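Cytidylyltransferase (Leptospira borgpetersenii serovar Hardjo-bovis, PDB 6OEW) probably transfers a nucleotidyl group, most likely cytidylyl, in a magnesium-dependent reaction, as expected of a GT-A-type cytidylyltransferase. Local coordinates at residues A[54-65]-A[76-84]; A[87-95]-A[153-161]. One frame throughout, in Å; residues are numbered along the deposited sequence.

Contact 1 (A[54-65]-A[76-84]); sequences VVVLTTEENIDD and VSVFRGSAN
Arg80 leaves its strand with CG beside the backbone N (chi1 -56°) and bends back at chi3 (62°), a course that lays its guanidinium across the chain leaving strand 54-59 and up against Thr59 and Asp65. Two nitrogens grip one carbonyl oxygen side-on: Arg80 NE lies 2.8 Å from Thr59 O and Arg80 NH2 3.1 Å from the same atom, the donors arriving from opposite faces of the carbonyl plane. The outer end of the group takes Asp65 OD1 end-on, with the salt bridge from Arg80 NH1 at 2.9 Å and a longer bond from NH2. Both acceptors lie in the guanidinium plane, whereas the carboxylate of Asp65 stands almost perpendicular to it; Asp64 O sits over one face. The aliphatic part of Arg80 runs alongside Thr58, CG to CG2.

Behind this side chain the two strands pair in parallel. Val56 N bonds to Ser77 O, Phe79 N to Val56 O, Thr58 N to Phe79 O at 2.8 Å, and Gly81 N to Thr58 O. Where the ladder frays, waters bridge Val54 O to Ser77 N and Glu60 N to Gly81 O. On one face Val56 CG2 meets Val76 CG2 at 3.9 Å; on the other, Val55 CG1 and Leu57 CG touch Phe79 CB. Strand 54-59, helix 65-73 and strand 77-81 form a beta-alpha-beta unit at the edge of the central sheet. At Thr59 an ST turn has Glu61 N donating to Thr59 OG1, which in turn donates to Asp64 OD2 at 2.7 Å, on the lone pair away from the other oxygen.

Because Glu68 also pairs with Arg80 NH1, the guanidinium is held on several sides and its positive charge is probably well compensated, while it ties the edge strand to the turn entering helix 65-73.

Contact 2 (A[87-95]-A[153-161]); sequences IQRYLDAAK and LSLLEKLDS
Leu91 reaches across to helix 153-161 and is met roughly at right angles by the side chains of Leu153, Glu157 and Asp160. Its two methyls divide the work: Leu91 CD1 touches Leu153 CD1 and Glu157 CG, each at 3.7 Å, while Leu91 CD2 lies against the carboxylate of Asp160, 3.5 Å from OD2. Leu156 comes from the other helix with CG anti to its backbone N (chi1 -179°), which carries CD2 in over the backbone of helix 87-95, 3.7 Å from Leu91 N and 3.8 Å from Tyr90 CB. With Leu156 as the fourth wall, Leu91 fits as a knob into a hole. The helix segments run closer to antiparallel than parallel, at 142° with axes 10.2 Å apart, and pack together on the side of the mixed sheet where Tyr90, Ala94 and Leu156 touch Ile102 of strand 101-106. Ile87 crosses Asp160 obliquely, its CG2 3.7 Å from Asp160 CB, and its CD1 touches Leu159 CB. At the opposite end of the interface Ala94 CB abuts Leu153 CD1. The polar ends find partners beyond the two helices: Asp160 OD1 forms a salt bridge with Arg169, and Tyr90 OH hydrogen-bonds to Leu14 O of strand 11-16. Lys95 NZ stays 5.1 Å from Glu157 OE2, close enough, perhaps, for a modest electrostatic attraction, but too far for a direct bond.

From the N terminus, strand 54-59 leads through helix 65-73 to strand 77-81, and contact 1 closes this short loop at the sheet edge. The chain then enters helix 86-96, from which contact 2 spans a much longer excursion, through strand 101-106, helix 114-126 and two further strands, to helix 153-162. The loops follow in series, neither nesting nor crossing. Their centres lie about 16 Å apart, yet they touch: Arg89 NE bonds to Ser82 O, and Asp92 packs on Phe79. Helix 86-96 thus rests on the edge strand 77-81 and its neighbour 54-59 and meets the second helix in contact 2, joining the early parallel strands to the later, antiparallel part of the fold.

Contact 1 (A[54-65]-A[76-84])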
ATOM      1  N   VAL A  54     -12.068  -3.648  -1.560  1.00 41.41           N
ATOM      2  CA  VAL A  54     -11.097  -2.966  -0.719  1.00 37.63           C
ATOM      3  C   VAL A  54     -11.507  -3.207   0.723  1.00 32.10           C
ATOM      4  O   VAL A  54     -12.690  -3.072   1.065  1.00 30.46           O
ATOM      5  CB  VAL A  54     -11.049  -1.460  -1.029  1.00 39.64           C
ATOM      6  CG1 VAL A  54     -10.167  -0.737  -0.046  1.00 36.75           C
ATOM      7  CG2 VAL A  54     -10.520  -1.233  -2.435  1.00 45.54           C
ATOM      8  N   VAL A  55     -10.551  -3.608   1.553  1.00 32.33           N
ATOM      9  CA  VAL A  55     -10.770  -3.768   2.988  1.00 32.40           C
ATOM     10  C   VAL A  55      -9.635  -3.058   3.713  1.00 31.69           C
ATOM     11  O   VAL A  55      -8.465  -3.210   3.337  1.00 28.57           O
ATOM     12  CB  VAL A  55     -10.826  -5.250   3.410  1.00 28.14           C
ATOM     13  CG1 VAL A  55     -11.352  -5.382   4.858  1.00 33.60           C
ATOM     14  CG2 VAL A  55     -11.665  -6.105   2.392  1.00 32.84           C
ATOM     15  N   VAL A  56      -9.973  -2.285   4.745  1.00 27.03           N
ATOM     16  CA  VAL A  56      -8.968  -1.726   5.643  1.00 24.01           C
ATOM     17  C   VAL A  56      -8.787  -2.687   6.810  1.00 30.05           C
ATOM     18  O   VAL A  56      -9.758  -3.068   7.485  1.00 28.37           O
ATOM     19  CB  VAL A  56      -9.370  -0.324   6.136  1.00 27.82           C
ATOM     20  CG1 VAL A  56      -8.422   0.162   7.247  1.00 28.58           C
ATOM     21  CG2 VAL A  56      -9.391   0.678   4.982  1.00 29.53           C
ATOM     22  N   LEU A  57      -7.544  -3.098   7.038  1.00 25.04           N
ATOM     23  CA  LEU A  57      -7.195  -4.039   8.087  1.00 22.79           C
ATOM     24  C   LEU A  57      -6.510  -3.237   9.186  1.00 29.68           C
ATOM     25  O   LEU A  57      -5.409  -2.721   8.979  1.00 28.00           O
ATOM     26  CB  LEU A  57      -6.256  -5.117   7.579  1.00 26.38           C
ATOM     27  CG  LEU A  57      -6.819  -6.335   6.833  1.00 30.27           C
ATOM     28  CD1 LEU A  57      -7.707  -5.898   5.664  1.00 29.65           C
ATOM     29  CD2 LEU A  57      -5.643  -7.171   6.374  1.00 28.10           C
ATOM     30  N   THR A  58      -7.128  -3.175  10.361  1.00 29.63           N
ATOM     31  CA  THR A  58      -6.536  -2.386  11.439  1.00 27.44           C
ATOM     32  C   THR A  58      -6.546  -3.223  12.719  1.00 35.34           C
ATOM     33  O   THR A  58      -6.748  -4.443  12.659  1.00 31.23           O
ATOM     34  CB  THR A  58      -7.288  -1.049  11.575  1.00 29.13           C
ATOM     35  OG1 THR A  58      -6.583  -0.164  12.471  1.00 28.70           O
ATOM     36  CG2 THR A  58      -8.726  -1.270  12.068  1.00 29.28           C
ATOM     37  N   THR A  59      -6.279  -2.617  13.876  1.00 33.77           N
ATOM     38  CA  THR A  59      -6.235  -3.373  15.119  1.00 32.55           C
ATOM     39  C   THR A  59      -7.553  -3.234  15.871  1.00 28.66           C
ATOM     40  O   THR A  59      -8.427  -2.445  15.512  1.00 31.83           O
ATOM     41  CB  THR A  59      -5.092  -2.916  16.048  1.00 34.11           C
ATOM     42  OG1 THR A  59      -5.571  -1.835  16.851  1.00 31.44           O
ATOM     43  CG2 THR A  59      -3.871  -2.436  15.243  1.00 30.04           C
ATOM     44  N   GLU A  60      -7.654  -3.985  16.958  1.00 30.79           N
ATOM     45  CA  GLU A  60      -8.801  -3.954  17.853  1.00 32.36           C
ATOM     46  C   GLU A  60      -8.665  -2.913  18.953  1.00 33.18           C
ATOM     47  O   GLU A  60      -9.568  -2.797  19.794  1.00 34.88           O
ATOM     48  CB  GLU A  60      -9.006  -5.331  18.490  1.00 34.89           C
ATOM     49  CG  GLU A  60      -9.208  -6.446  17.448  1.00 38.97           C
ATOM     50  CD  GLU A  60      -9.588  -7.777  18.086  1.00 45.00           C
ATOM     51  OE1 GLU A  60      -8.934  -8.807  17.793  1.00 45.40           O
ATOM     52  OE2 GLU A  60     -10.544  -7.788  18.880  1.00 51.46           O
ATOM     53  N   GLU A  61      -7.563  -2.171  18.973  1.00 36.67           N
ATOM     54  CA  GLU A  61      -7.369  -1.176  20.017  0.56 37.12           C
ATOM     55  C   GLU A  61      -8.325  -0.006  19.814  1.00 37.58           C
ATOM     56  O   GLU A  61      -8.683   0.351  18.686  1.00 31.56           O
ATOM     57  CB  GLU A  61      -5.915  -0.709  20.035  0.56 37.77           C
ATOM     58  CG  GLU A  61      -4.970  -1.819  20.491  0.56 42.34           C
ATOM     59  CD  GLU A  61      -3.512  -1.414  20.490  0.56 45.51           C
ATOM     60  OE1 GLU A  61      -3.207  -0.206  20.383  0.56 44.96           O
ATOM     61  OE2 GLU A  61      -2.663  -2.322  20.609  0.56 50.29           O
ATOM     62  N   ASN A  62      -8.750   0.581  20.939  1.00 41.45           N
ATOM     63  CA  ASN A  62      -9.743   1.655  20.906  1.00 37.59           C
ATOM     64  C   ASN A  62      -9.325   2.807  19.997  1.00 40.76           C
ATOM     65  O   ASN A  62     -10.184   3.431  19.359  1.00 35.92           O
ATOM     66  CB  ASN A  62     -10.006   2.160  22.328  1.00 38.80           C
ATOM     67  CG  ASN A  62     -10.889   1.200  23.127  1.00 52.93           C
ATOM     68  OD1 ASN A  62     -11.738   0.495  22.566  1.00 46.78           O
ATOM     69  ND2 ASN A  62     -10.688   1.165  24.430  1.00 55.39           N
ATOM     70  N   ILE A  63      -8.026   3.091  19.898  1.00 34.05           N
ATOM     71  CA  ILE A  63      -7.605   4.239  19.103  1.00 36.41           C
ATOM     72  C   ILE A  63      -7.958   4.031  17.643  1.00 39.77           C
ATOM     73  O   ILE A  63      -8.155   4.996  16.897  1.00 34.71           O
ATOM     74  CB  ILE A  63      -6.097   4.523  19.272  1.00 37.94           C
ATOM     75  CG1 ILE A  63      -5.727   5.797  18.519  1.00 37.29           C
ATOM     76  CG2 ILE A  63      -5.255   3.354  18.780  1.00 35.72           C
ATOM     77  CD1 ILE A  63      -4.954   6.745  19.290  1.00 42.54           C
ATOM     78  N   ASP A  64      -8.067   2.787  17.217  1.00 32.80           N
ATOM     79  CA  ASP A  64      -8.331   2.508  15.819  1.00 32.05           C
ATOM     80  C   ASP A  64      -9.815   2.505  15.501  1.00 31.19           C
ATOM     81  O   ASP A  64     -10.194   2.175  14.365  1.00 29.89           O
ATOM     82  CB  ASP A  64      -7.671   1.197  15.432  1.00 31.29           C
ATOM     83  CG  ASP A  64      -6.182   1.369  15.195  1.00 28.38           C
ATOM     84  OD1 ASP A  64      -5.806   2.335  14.490  1.00 31.77           O
ATOM     85  OD2 ASP A  64      -5.397   0.566  15.716  1.00 32.61           O
ATOM     86  N   ASP A  65     -10.661   2.856  16.476  1.00 29.98           N
ATOM     87  CA  ASP A  65     -12.002   3.308  16.140  1.00 32.59           C
ATOM     88  C   ASP A  65     -11.930   4.429  15.109  1.00 33.89           C
ATOM     89  O   ASP A  65     -12.796   4.533  14.233  1.00 35.95           O
ATOM     90  CB  ASP A  65     -12.745   3.793  17.392  1.00 33.80           C
ATOM     91  CG  ASP A  65     -13.029   2.674  18.395  1.00 37.62           C
ATOM     92  OD1 ASP A  65     -12.631   1.504  18.169  1.00 35.04           O
ATOM     93  OD2 ASP A  65     -13.637   2.982  19.439  1.00 38.28           O
ATOM     94  N   VAL A  76     -15.830   1.492   2.607  1.00 38.91           N
ATOM     95  CA  VAL A  76     -15.080   0.261   2.403  1.00 43.23           C
ATOM     96  C   VAL A  76     -15.233  -0.609   3.648  1.00 37.75           C
ATOM     97  O   VAL A  76     -15.682  -0.156   4.702  1.00 39.23           O
ATOM     98  CB  VAL A  76     -13.598   0.531   2.056  1.00 45.31           C
ATOM     99  CG1 VAL A  76     -13.489   1.568   0.917  1.00 41.88           C
ATOM    100  CG2 VAL A  76     -12.876   1.006   3.224  1.00 35.71           C
ATOM    101  N   SER A  77     -14.908  -1.891   3.506  1.00 32.67           N
ATOM    102  CA  SER A  77     -15.063  -2.793   4.634  1.00 33.06           C
ATOM    103  C   SER A  77     -13.861  -2.692   5.551  1.00 29.80           C
ATOM    104  O   SER A  77     -12.810  -2.166   5.180  1.00 30.46           O
ATOM    105  CB  SER A  77     -15.238  -4.231   4.150  1.00 39.49           C
ATOM    106  OG  SER A  77     -16.376  -4.315   3.316  1.00 42.34           O
ATOM    107  N   VAL A  78     -14.035  -3.188   6.780  1.00 30.71           N
ATOM    108  CA  VAL A  78     -13.028  -3.069   7.822  1.00 26.50           C
ATOM    109  C   VAL A  78     -12.853  -4.414   8.499  1.00 30.54           C
ATOM    110  O   VAL A  78     -13.839  -5.061   8.868  1.00 35.81           O
ATOM    111  CB  VAL A  78     -13.423  -2.035   8.894  1.00 29.49           C
ATOM    112  CG1 VAL A  78     -12.329  -1.962   9.953  1.00 34.24           C
ATOM    113  CG2 VAL A  78     -13.648  -0.676   8.271  1.00 30.30           C
ATOM    114  N   PHE A  79     -11.601  -4.808   8.707  1.00 27.15           N
ATOM    115  CA  PHE A  79     -11.278  -5.993   9.484  1.00 27.49           C
ATOM    116  C   PHE A  79     -10.375  -5.566  10.636  1.00 29.89           C
ATOM    117  O   PHE A  79      -9.360  -4.904  10.416  1.00 31.38           O
ATOM    118  CB  PHE A  79     -10.580  -7.068   8.639  1.00 28.81           C
ATOM    119  CG  PHE A  79     -10.265  -8.284   9.430  1.00 31.24           C
ATOM    120  CD1 PHE A  79     -11.218  -9.283   9.579  1.00 35.24           C
ATOM    121  CD2 PHE A  79      -9.058  -8.401  10.105  1.00 33.23           C
ATOM    122  CE1 PHE A  79     -10.961 -10.393  10.367  1.00 45.98           C
ATOM    123  CE2 PHE A  79      -8.797  -9.512  10.907  1.00 38.08           C
ATOM    124  CZ  PHE A  79      -9.756 -10.500  11.040  1.00 41.84           C
ATOM    125  N   ARG A  80     -10.758  -5.928  11.853  1.00 30.85           N
ATOM    126  CA  ARG A  80     -10.024  -5.536  13.050  1.00 31.64           C
ATOM    127  C   ARG A  80      -9.447  -6.778  13.702  1.00 31.14           C
ATOM    128  O   ARG A  80     -10.194  -7.657  14.159  1.00 33.82           O
ATOM    129  CB  ARG A  80     -10.942  -4.766  13.995  1.00 31.54           C
ATOM    130  CG  ARG A  80     -11.542  -3.560  13.264  1.00 33.60           C
ATOM    131  CD  ARG A  80     -12.175  -2.542  14.196  1.00 31.82           C
ATOM    132  NE  ARG A  80     -11.193  -1.977  15.121  1.00 29.15           N
ATOM    133  CZ  ARG A  80     -11.447  -0.969  15.963  1.00 36.10           C
ATOM    134  NH1 ARG A  80     -12.651  -0.395  15.982  1.00 32.24           N
ATOM    135  NH2 ARG A  80     -10.495  -0.533  16.800  1.00 30.95           N
ATOM    136  N   GLY A  81      -8.123  -6.847  13.758  1.00 34.42           N
ATOM    137  CA  GLY A  81      -7.433  -8.040  14.236  1.00 32.52           C
ATOM    138  C   GLY A  81      -6.102  -7.720  14.874  1.00 38.22           C
ATOM    139  O   GLY A  81      -5.935  -6.658  15.495  1.00 34.07           O
ATOM    140  N   SER A  82      -5.138  -8.623  14.692  1.00 36.45           N
ATOM    141  CA  SER A  82      -3.913  -8.616  15.488  1.00 36.63           C
ATOM    142  C   SER A  82      -3.108  -7.341  15.266  1.00 33.45           C
ATOM    143  O   SER A  82      -2.905  -6.905  14.140  1.00 32.72           O
ATOM    144  CB  SER A  82      -3.048  -9.824  15.138  1.00 40.60           C
ATOM    145  OG  SER A  82      -1.780  -9.756  15.773  1.00 38.82           O
ATOM    146  N   ALA A  83      -2.601  -6.767  16.369  1.00 35.08           N
ATOM    147  CA  ALA A  83      -1.825  -5.537  16.236  1.00 36.20           C
ATOM    148  C   ALA A  83      -0.470  -5.790  15.574  1.00 34.81           C
ATOM    149  O   ALA A  83      -0.084  -5.079  14.636  1.00 35.00           O
ATOM    150  CB  ALA A  83      -1.651  -4.875  17.615  1.00 36.48           C
ATOM    151  N   ASN A  84       0.278  -6.791  16.056  1.00 35.11           N
ATOM    152  CA  ASN A  84       1.644  -7.018  15.588  1.00 41.80           C
ATOM    153  C   ASN A  84       1.825  -8.250  14.711  1.00 44.36           C
ATOM    154  O   ASN A  84       2.900  -8.416  14.117  1.00 40.97           O
ATOM    155  CB  ASN A  84       2.603  -7.136  16.777  1.00 45.68           C
ATOM    156  CG  ASN A  84       2.558  -5.925  17.676  1.00 65.23           C
ATOM    157  OD1 ASN A  84       2.473  -6.046  18.901  1.00 72.65           O
ATOM    158  ND2 ASN A  84       2.608  -4.744  17.071  1.00 70.43           N
TER
HETATM  159  O   HOH W   1     -15.141  -2.490   0.404  1.00 54.37           O
HETATM  160  O   HOH W   2      -5.629  -5.538  18.183  1.00 33.01           O

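Contact 2 (A[87-95]-A[153-161])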
ATOM      1  N   ILE A  87       0.768 -11.246   9.510  1.00 33.56           N
ATOM      2  CA  ILE A  87       0.434 -12.456   8.769  1.00 39.27           C
ATOM      3  C   ILE A  87      -0.926 -12.970   9.218  1.00 39.85           C
ATOM      4  O   ILE A  87      -1.778 -13.323   8.389  1.00 36.85           O
ATOM      5  CB  ILE A  87       1.537 -13.518   8.927  1.00 37.53           C
ATOM      6  CG1 ILE A  87       2.803 -13.080   8.180  1.00 37.04           C
ATOM      7  CG2 ILE A  87       1.061 -14.884   8.358  1.00 36.84           C
ATOM      8  CD1 ILE A  87       3.934 -14.119   8.262  1.00 42.63           C
ATOM      9  N   GLN A  88      -1.170 -12.982  10.536  1.00 35.35           N
ATOM     10  CA  GLN A  88      -2.468 -13.434  11.033  1.00 39.61           C
ATOM     11  C   GLN A  88      -3.572 -12.465  10.636  1.00 38.08           C
ATOM     12  O   GLN A  88      -4.674 -12.896  10.275  1.00 36.46           O
ATOM     13  CB  GLN A  88      -2.457 -13.611  12.554  1.00 40.58           C
ATOM     14  CG  GLN A  88      -3.794 -14.171  13.090  1.00 42.83           C
ATOM     15  CD  GLN A  88      -3.990 -13.981  14.603  1.00 53.97           C
ATOM     16  OE1 GLN A  88      -4.491 -12.942  15.066  1.00 48.86           O
ATOM     17  NE2 GLN A  88      -3.608 -14.995  15.373  1.00 56.48           N
ATOM     18  N   ARG A  89      -3.314 -11.158  10.721  1.00 32.08           N
ATOM     19  CA  ARG A  89      -4.340 -10.187  10.342  1.00 29.97           C
ATOM     20  C   ARG A  89      -4.727 -10.340   8.872  1.00 35.28           C
ATOM     21  O   ARG A  89      -5.919 -10.296   8.530  1.00 35.07           O
ATOM     22  CB  ARG A  89      -3.865  -8.762  10.611  1.00 29.32           C
ATOM     23  CG  ARG A  89      -5.021  -7.761  10.736  1.00 31.95           C
ATOM     24  CD  ARG A  89      -4.585  -6.300  10.559  1.00 34.31           C
ATOM     25  NE  ARG A  89      -3.607  -5.904  11.574  1.00 35.21           N
ATOM     26  CZ  ARG A  89      -2.958  -4.746  11.552  1.00 33.56           C
ATOM     27  NH1 ARG A  89      -3.204  -3.861  10.572  1.00 31.84           N
ATOM     28  NH2 ARG A  89      -2.075  -4.467  12.517  1.00 34.36           N
ATOM     29  N   TYR A  90      -3.734 -10.518   7.987  1.00 29.11           N
ATOM     30  CA  TYR A  90      -4.033 -10.668   6.560  1.00 30.10           C
ATOM     31  C   TYR A  90      -4.658 -12.020   6.267  1.00 29.85           C
ATOM     32  O   TYR A  90      -5.524 -12.137   5.388  1.00 37.33           O
ATOM     33  CB  TYR A  90      -2.774 -10.501   5.718  1.00 30.01           C
ATOM     34  CG  TYR A  90      -2.560  -9.092   5.268  1.00 29.62           C
ATOM     35  CD1 TYR A  90      -2.023  -8.148   6.139  1.00 28.52           C
ATOM     36  CD2 TYR A  90      -2.913  -8.689   3.979  1.00 29.89           C
ATOM     37  CE1 TYR A  90      -1.834  -6.845   5.745  1.00 26.73           C
ATOM     38  CE2 TYR A  90      -2.729  -7.386   3.572  1.00 32.88           C
ATOM     39  CZ  TYR A  90      -2.196  -6.468   4.468  1.00 30.61           C
ATOM     40  OH  TYR A  90      -2.018  -5.165   4.057  1.00 31.97           O
ATOM     41  N   LEU A  91      -4.209 -13.065   6.961  1.00 35.90           N
ATOM     42  CA  LEU A  91      -4.778 -14.385   6.717  1.00 38.26           C
ATOM     43  C   LEU A  91      -6.224 -14.437   7.208  1.00 42.60           C
ATOM     44  O   LEU A  91      -7.107 -14.948   6.511  1.00 37.02           O
ATOM     45  CB  LEU A  91      -3.912 -15.456   7.385  1.00 40.09           C
ATOM     46  CG  LEU A  91      -4.175 -16.916   7.041  1.00 48.13           C
ATOM     47  CD1 LEU A  91      -4.200 -17.112   5.538  1.00 49.74           C
ATOM     48  CD2 LEU A  91      -3.129 -17.804   7.678  1.00 51.86           C
ATOM     49  N   ASP A  92      -6.489 -13.878   8.395  1.00 34.31           N
ATOM     50  CA  ASP A  92      -7.863 -13.781   8.890  1.00 37.36           C
ATOM     51  C   ASP A  92      -8.755 -13.036   7.888  1.00 35.11           C
ATOM     52  O   ASP A  92      -9.851 -13.499   7.538  1.00 37.57           O
ATOM     53  CB  ASP A  92      -7.897 -13.044  10.235  1.00 40.42           C
ATOM     54  CG  ASP A  92      -7.415 -13.879  11.430  1.00 44.43           C
ATOM     55  OD1 ASP A  92      -7.187 -15.091  11.317  1.00 38.63           O
ATOM     56  OD2 ASP A  92      -7.255 -13.269  12.518  1.00 44.62           O
ATOM     57  N   ALA A  93      -8.296 -11.870   7.426  1.00 31.77           N
ATOM     58  CA  ALA A  93      -9.101 -11.059   6.521  1.00 34.24           C
ATOM     59  C   ALA A  93      -9.337 -11.777   5.197  1.00 37.83           C
ATOM     60  O   ALA A  93     -10.461 -11.785   4.681  1.00 38.03           O
ATOM     61  CB  ALA A  93      -8.420  -9.715   6.271  1.00 30.26           C
ATOM     62  N   ALA A  94      -8.284 -12.376   4.628  1.00 36.12           N
ATOM     63  CA  ALA A  94      -8.425 -13.046   3.334  1.00 41.56           C
ATOM     64  C   ALA A  94      -9.414 -14.199   3.419  1.00 43.86           C
ATOM     65  O   ALA A  94     -10.246 -14.394   2.518  1.00 41.83           O
ATOM     66  CB  ALA A  94      -7.066 -13.539   2.848  1.00 36.67           C
ATOM     67  N   LYS A  95      -9.347 -14.977   4.499  1.00 40.27           N
ATOM     68  CA  LYS A  95     -10.307 -16.062   4.659  1.00 41.80           C
ATOM     69  C   LYS A  95     -11.715 -15.524   4.892  1.00 43.75           C
ATOM     70  O   LYS A  95     -12.689 -16.063   4.350  1.00 45.44           O
ATOM     71  CB  LYS A  95      -9.892 -16.972   5.813  1.00 43.17           C
ATOM     72  CG  LYS A  95      -8.644 -17.819   5.587  1.00 46.63           C
ATOM     73  CD  LYS A  95      -8.387 -18.637   6.866  1.00 59.95           C
ATOM     74  CE  LYS A  95      -6.965 -19.175   6.959  1.00 72.68           C
ATOM     75  NZ  LYS A  95      -6.592 -19.508   8.390  1.00 75.70           N
ATOM     76  N   LEU A 153      -3.274 -16.456  -1.694  1.00 35.94           N
ATOM     77  CA  LEU A 153      -3.584 -16.951  -0.363  1.00 37.63           C
ATOM     78  C   LEU A 153      -2.699 -18.140  -0.024  1.00 41.42           C
ATOM     79  O   LEU A 153      -2.255 -18.292   1.120  1.00 36.85           O
ATOM     80  CB  LEU A 153      -5.061 -17.331  -0.282  1.00 37.42           C
ATOM     81  CG  LEU A 153      -5.519 -18.031   0.996  1.00 42.25           C
ATOM     82  CD1 LEU A 153      -5.559 -17.066   2.145  1.00 40.43           C
ATOM     83  CD2 LEU A 153      -6.882 -18.646   0.732  1.00 47.09           C
ATOM     84  N   SER A 154      -2.418 -18.994  -1.016  1.00 39.06           N
ATOM     85  CA  SER A 154      -1.583 -20.165  -0.761  1.00 39.90           C
ATOM     86  C   SER A 154      -0.185 -19.766  -0.295  1.00 34.75           C
ATOM     87  O   SER A 154       0.363 -20.375   0.634  1.00 36.42           O
ATOM     88  CB  SER A 154      -1.523 -21.045  -2.014  1.00 40.87           C
ATOM     89  OG  SER A 154      -2.713 -21.805  -2.098  1.00 52.33           O
ATOM     90  N   LEU A 155       0.405 -18.743  -0.918  1.00 34.17           N
ATOM     91  CA  LEU A 155       1.716 -18.276  -0.479  1.00 35.64           C
ATOM     92  C   LEU A 155       1.644 -17.752   0.953  1.00 40.57           C
ATOM     93  O   LEU A 155       2.493 -18.080   1.789  1.00 37.82           O
ATOM     94  CB  LEU A 155       2.249 -17.190  -1.419  1.00 36.10           C
ATOM     95  CG  LEU A 155       3.560 -16.595  -0.860  1.00 45.08           C
ATOM     96  CD1 LEU A 155       4.667 -16.525  -1.872  1.00 45.20           C
ATOM     97  CD2 LEU A 155       3.346 -15.208  -0.218  1.00 40.36           C
ATOM     98  N   LEU A 156       0.627 -16.947   1.252  1.00 34.70           N
ATOM     99  CA  LEU A 156       0.492 -16.417   2.607  1.00 39.85           C
ATOM    100  C   LEU A 156       0.372 -17.548   3.630  1.00 40.64           C
ATOM    101  O   LEU A 156       0.958 -17.479   4.717  1.00 35.92           O
ATOM    102  CB  LEU A 156      -0.705 -15.461   2.672  1.00 30.84           C
ATOM    103  CG  LEU A 156      -0.952 -14.820   4.053  1.00 41.49           C
ATOM    104  CD1 LEU A 156       0.306 -14.108   4.471  1.00 33.22           C
ATOM    105  CD2 LEU A 156      -2.130 -13.836   3.968  1.00 38.29           C
ATOM    106  N   GLU A 157      -0.347 -18.619   3.285  1.00 40.38           N
ATOM    107  CA  GLU A 157      -0.459 -19.757   4.190  1.00 46.00           C
ATOM    108  C   GLU A 157       0.892 -20.431   4.407  1.00 47.45           C
ATOM    109  O   GLU A 157       1.221 -20.822   5.538  1.00 47.25           O
ATOM    110  CB  GLU A 157      -1.503 -20.739   3.656  1.00 44.77           C
ATOM    111  CG  GLU A 157      -2.929 -20.221   3.871  1.00 49.25           C
ATOM    112  CD  GLU A 157      -3.999 -21.105   3.249  1.00 59.07           C
ATOM    113  OE1 GLU A 157      -3.697 -21.823   2.276  1.00 57.90           O
ATOM    114  OE2 GLU A 157      -5.149 -21.071   3.737  1.00 61.02           O
ATOM    115  N   LYS A 158       1.706 -20.536   3.352  1.00 43.39           N
ATOM    116  CA  LYS A 158       3.055 -21.070   3.516  1.00 47.00           C
ATOM    117  C   LYS A 158       3.894 -20.177   4.428  1.00 45.35           C
ATOM    118  O   LYS A 158       4.645 -20.680   5.270  1.00 48.32           O
ATOM    119  CB  LYS A 158       3.732 -21.240   2.157  1.00 49.06           C
ATOM    120  N   LEU A 159       3.770 -18.852   4.294  1.00 38.91           N
ATOM    121  CA  LEU A 159       4.488 -17.972   5.220  1.00 39.83           C
ATOM    122  C   LEU A 159       3.983 -18.131   6.648  1.00 43.92           C
ATOM    123  O   LEU A 159       4.784 -18.159   7.590  1.00 44.00           O
ATOM    124  CB  LEU A 159       4.365 -16.514   4.788  1.00 36.19           C
ATOM    125  CG  LEU A 159       5.008 -16.192   3.441  1.00 41.45           C
ATOM    126  CD1 LEU A 159       4.876 -14.711   3.135  1.00 36.17           C
ATOM    127  CD2 LEU A 159       6.472 -16.645   3.461  1.00 44.31           C
ATOM    128  N   ASP A 160       2.660 -18.215   6.835  1.00 40.98           N
ATOM    129  CA  ASP A 160       2.120 -18.462   8.175  1.00 47.57           C
ATOM    130  C   ASP A 160       2.694 -19.735   8.777  1.00 47.64           C
ATOM    131  O   ASP A 160       3.018 -19.781   9.970  1.00 42.94           O
ATOM    132  CB  ASP A 160       0.595 -18.540   8.120  1.00 46.56           C
ATOM    133  CG  ASP A 160      -0.022 -18.860   9.458  1.00 50.93           C
ATOM    134  OD1 ASP A 160       0.315 -18.187  10.458  1.00 46.68           O
ATOM    135  OD2 ASP A 160      -0.852 -19.786   9.510  1.00 50.20           O
ATOM    136  N   SER A 161       2.846 -20.783   7.960  1.00 45.58           N
ATOM    137  CA  SER A 161       3.371 -22.048   8.462  1.00 43.89           C
ATOM    138  C   SER A 161       4.864 -21.970   8.752  1.00 49.07           C
ATOM    139  O   SER A 161       5.347 -22.589   9.707  1.00 53.42           O
ATOM    140  CB  SER A 161       3.094 -23.163   7.454  1.00 47.65           C
ATOM    141  OG  SER A 161       3.844 -24.310   7.801  1.00 64.26           O
TER